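Local coordinates for protein Non-reducing end alpha-L-arabinofuranosidase BoGH43B (PDB 5JOZ) that removes terminal non-reducing alpha-L-arabinofuranose residues from xyloglucan branches, turning S units into X units during periplasmic breakdown of the polysaccharide, at residues 251-257 with 267-273. Numbering follows the deposited sequence.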
loop_
_atom_site.group_PDB
_atom_site.type_symbol
_atom_site.label_atom_id
_atom_site.label_comp_id
_atom_site.label_asym_id
_atom_site.label_seq_id
_atom_site.Cartn_x
_atom_site.Cartn_y
_atom_site.Cartn_z
ATOM N N ALA A 251 6.921 -17.870 -1.795
ATOM C CA ALA A 251 5.920 -17.173 -1.014
ATOM C C ALA A 251 6.188 -15.680 -1.086
ATOM O O ALA A 251 7.338 -15.249 -1.018
ATOM C CB ALA A 251 5.964 -17.637 0.429
ATOM N N VAL A 252 5.131 -14.892 -1.240
ATOM C CA VAL A 252 5.215 -13.473 -0.918
ATOM C C VAL A 252 4.502 -13.285 0.410
ATOM O O VAL A 252 3.614 -14.058 0.749
ATOM C CB VAL A 252 4.660 -12.549 -2.020
ATOM C CG1 VAL A 252 5.506 -12.694 -3.274
ATOM C CG2 VAL A 252 3.170 -12.825 -2.297
ATOM N N CYS A 253 4.944 -12.293 1.170
ATOM C CA CYS A 253 4.363 -11.961 2.470
ATOM C C CYS A 253 4.716 -10.517 2.805
ATOM O O CYS A 253 5.542 -9.895 2.111
ATOM C CB CYS A 253 4.924 -12.869 3.555
ATOM S SG CYS A 253 6.638 -12.469 3.985
ATOM N N LEU A 254 4.101 -10.004 3.867
ATOM C CA LEU A 254 4.358 -8.657 4.334
ATOM C C LEU A 254 5.309 -8.691 5.506
ATOM O O LEU A 254 5.468 -9.712 6.155
ATOM C CB LEU A 254 3.059 -7.940 4.740
ATOM C CG LEU A 254 2.251 -8.344 5.987
ATOM C CD1 LEU A 254 2.936 -8.037 7.318
ATOM C CD2 LEU A 254 0.886 -7.682 5.931
ATOM N N GLY A 255 5.920 -7.549 5.778
ATOM C CA GLY A 255 6.759 -7.365 6.956
ATOM C C GLY A 255 7.074 -5.897 7.161
ATOM O O GLY A 255 6.658 -5.037 6.365
ATOM N N ILE A 256 7.834 -5.610 8.212
ATOM C CA ILE A 256 8.292 -4.242 8.480
ATOM C C ILE A 256 9.807 -4.219 8.601
ATOM O O ILE A 256 10.413 -5.252 8.894
ATOM C CB ILE A 256 7.621 -3.645 9.734
ATOM C CG1 ILE A 256 7.886 -4.516 10.971
ATOM C CG2 ILE A 256 6.119 -3.494 9.493
ATOM C CD1 ILE A 256 7.477 -3.874 12.281
ATOM N N ARG A 257 10.395 -3.047 8.338
ATOM C CA ARG A 257 11.832 -2.791 8.508
ATOM C C ARG A 257 11.951 -1.737 9.586
ATOM O O ARG A 257 11.862 -0.555 9.271
ATOM C CB ARG A 257 12.451 -2.228 7.234
ATOM C CG ARG A 257 12.645 -3.219 6.094
ATOM C CD ARG A 257 12.486 -2.507 4.753
ATOM N NE ARG A 257 13.720 -2.099 4.115
ATOM C CZ ARG A 257 13.818 -1.226 3.112
ATOM N NH1 ARG A 257 12.758 -0.618 2.593
ATOM N NH2 ARG A 257 15.020 -0.946 2.622
ATOM N N GLY A 267 5.788 1.758 6.367
ATOM C CA GLY A 267 4.617 0.894 6.246
ATOM C C GLY A 267 5.019 -0.566 6.120
ATOM O O GLY A 267 6.204 -0.911 6.192
ATOM N N ARG A 268 4.033 -1.434 5.953
ATOM C CA ARG A 268 4.325 -2.836 5.743
ATOM C C ARG A 268 4.658 -3.018 4.240
ATOM O O ARG A 268 3.945 -2.544 3.355
ATOM C CB ARG A 268 3.177 -3.719 6.246
ATOM C CG ARG A 268 2.918 -3.585 7.756
ATOM C CD ARG A 268 1.568 -4.165 8.177
ATOM N NE ARG A 268 0.432 -3.433 7.575
ATOM C CZ ARG A 268 -0.782 -3.937 7.330
ATOM N NH1 ARG A 268 -1.099 -5.198 7.628
ATOM N NH2 ARG A 268 -1.703 -3.164 6.769
ATOM N N GLU A 269 5.792 -3.657 3.988
ATOM C CA GLU A 269 6.340 -3.848 2.654
ATOM C C GLU A 269 6.211 -5.325 2.255
ATOM O O GLU A 269 5.837 -6.158 3.077
ATOM C CB GLU A 269 7.800 -3.377 2.668
ATOM C CG GLU A 269 7.891 -1.892 2.989
ATOM C CD GLU A 269 9.298 -1.388 3.252
ATOM O OE1 GLU A 269 9.840 -1.684 4.336
ATOM O OE2 GLU A 269 9.839 -0.652 2.392
ATOM N N THR A 270 6.541 -5.633 1.000
ATOM C CA THR A 270 6.363 -6.959 0.431
ATOM C C THR A 270 7.695 -7.677 0.273
ATOM O O THR A 270 8.639 -7.130 -0.268
ATOM C CB THR A 270 5.653 -6.872 -0.927
ATOM O OG1 THR A 270 4.325 -6.384 -0.731
ATOM C CG2 THR A 270 5.567 -8.238 -1.607
ATOM N N PHE A 271 7.720 -8.932 0.705
ATOM C CA PHE A 271 8.912 -9.758 0.766
ATOM C C PHE A 271 8.707 -11.025 -0.063
ATOM O O PHE A 271 7.575 -11.389 -0.405
ATOM C CB PHE A 271 9.209 -10.133 2.223
ATOM C CG PHE A 271 9.582 -8.958 3.091
ATOM C CD1 PHE A 271 8.611 -8.090 3.569
ATOM C CD2 PHE A 271 10.912 -8.715 3.420
ATOM C CE1 PHE A 271 8.952 -7.001 4.358
ATOM C CE2 PHE A 271 11.266 -7.633 4.207
ATOM C CZ PHE A 271 10.283 -6.772 4.683
ATOM N N LEU A 272 9.819 -11.691 -0.362
ATOM C CA LEU A 272 9.843 -12.911 -1.176
ATOM C C LEU A 272 10.698 -13.951 -0.470
ATOM O O LEU A 272 11.820 -13.642 -0.053
ATOM C CB LEU A 272 10.446 -12.604 -2.549
ATOM C CG LEU A 272 10.503 -13.730 -3.590
ATOM C CD1 LEU A 272 9.097 -14.227 -3.925
ATOM C CD2 LEU A 272 11.187 -13.216 -4.843
ATOM N N ALA A 273 10.182 -15.172 -0.324
ATOM C CA ALA A 273 10.964 -16.255 0.273
ATOM C C ALA A 273 10.700 -17.606 -0.403
ATOM O O ALA A 273 9.568 -17.890 -0.781
ATOM C CB ALA A 273 10.686 -16.336 1.767
HETATM O O HOH W 1 8.908 -0.942 6.856
#
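A251, C253 and G255 each exchange two backbone hydrogen bonds with A273, F271 and E269 respectively, joining two antiparallel strands; over these short segments their N-to-C directions lie 138° apart, a marked twist. The bond from F271 N to C253 O is short at 2.8 Å, whereas C253 N reaches F271 O at 3.2 Å from above the carbonyl plane. On the face carrying C253 and F271, the CD1-CE1 side of the phenyl ring comes against the G255 backbone: F271 CG sits beside its own backbone N (chi1 -66°), which brings F271 CE1 to 3.4 Å from G255 CA. C253 O meets the ring at its edge, C253 SG rests 3.9 Å from F271 CB, and F233 adds an edge-to-face contact with the same ring. These are the two middle strands of a four-stranded antiparallel blade, one of five in the beta-propeller of family 43 glycosidases; strand 234-243 flanks 251-256 on its other side. L254 and R268 lie near the catalytic centre: L254 touches D16, the probable proton acceptor, and the R268 side chain is about 6 Å from that of E176, the probable proton donor. L254 CD2 lies 3.6 Å from R268 NH1. The R268 chain, with CG 3.6 Å from I256 CG2, carries its guanidinium to F476 O, a hydrogen bond through NH2. T270 OG1 bonds N14 O, while V252 CG1 and L272 CD1 meet in an apolar contact farther along the strands. Beyond the last bridge, R257 crosses E269 at about a right angle, and R257 NH1 forms a salt bridge to the syn side of E269 OE2 (2.9 Å), the guanidinium and carboxylate planes being 31° apart. G12 N also bonds E269 OE2; E269 OE1 takes a hydrogen bond from a water that accepts one from R257 N and donates another to G267 O.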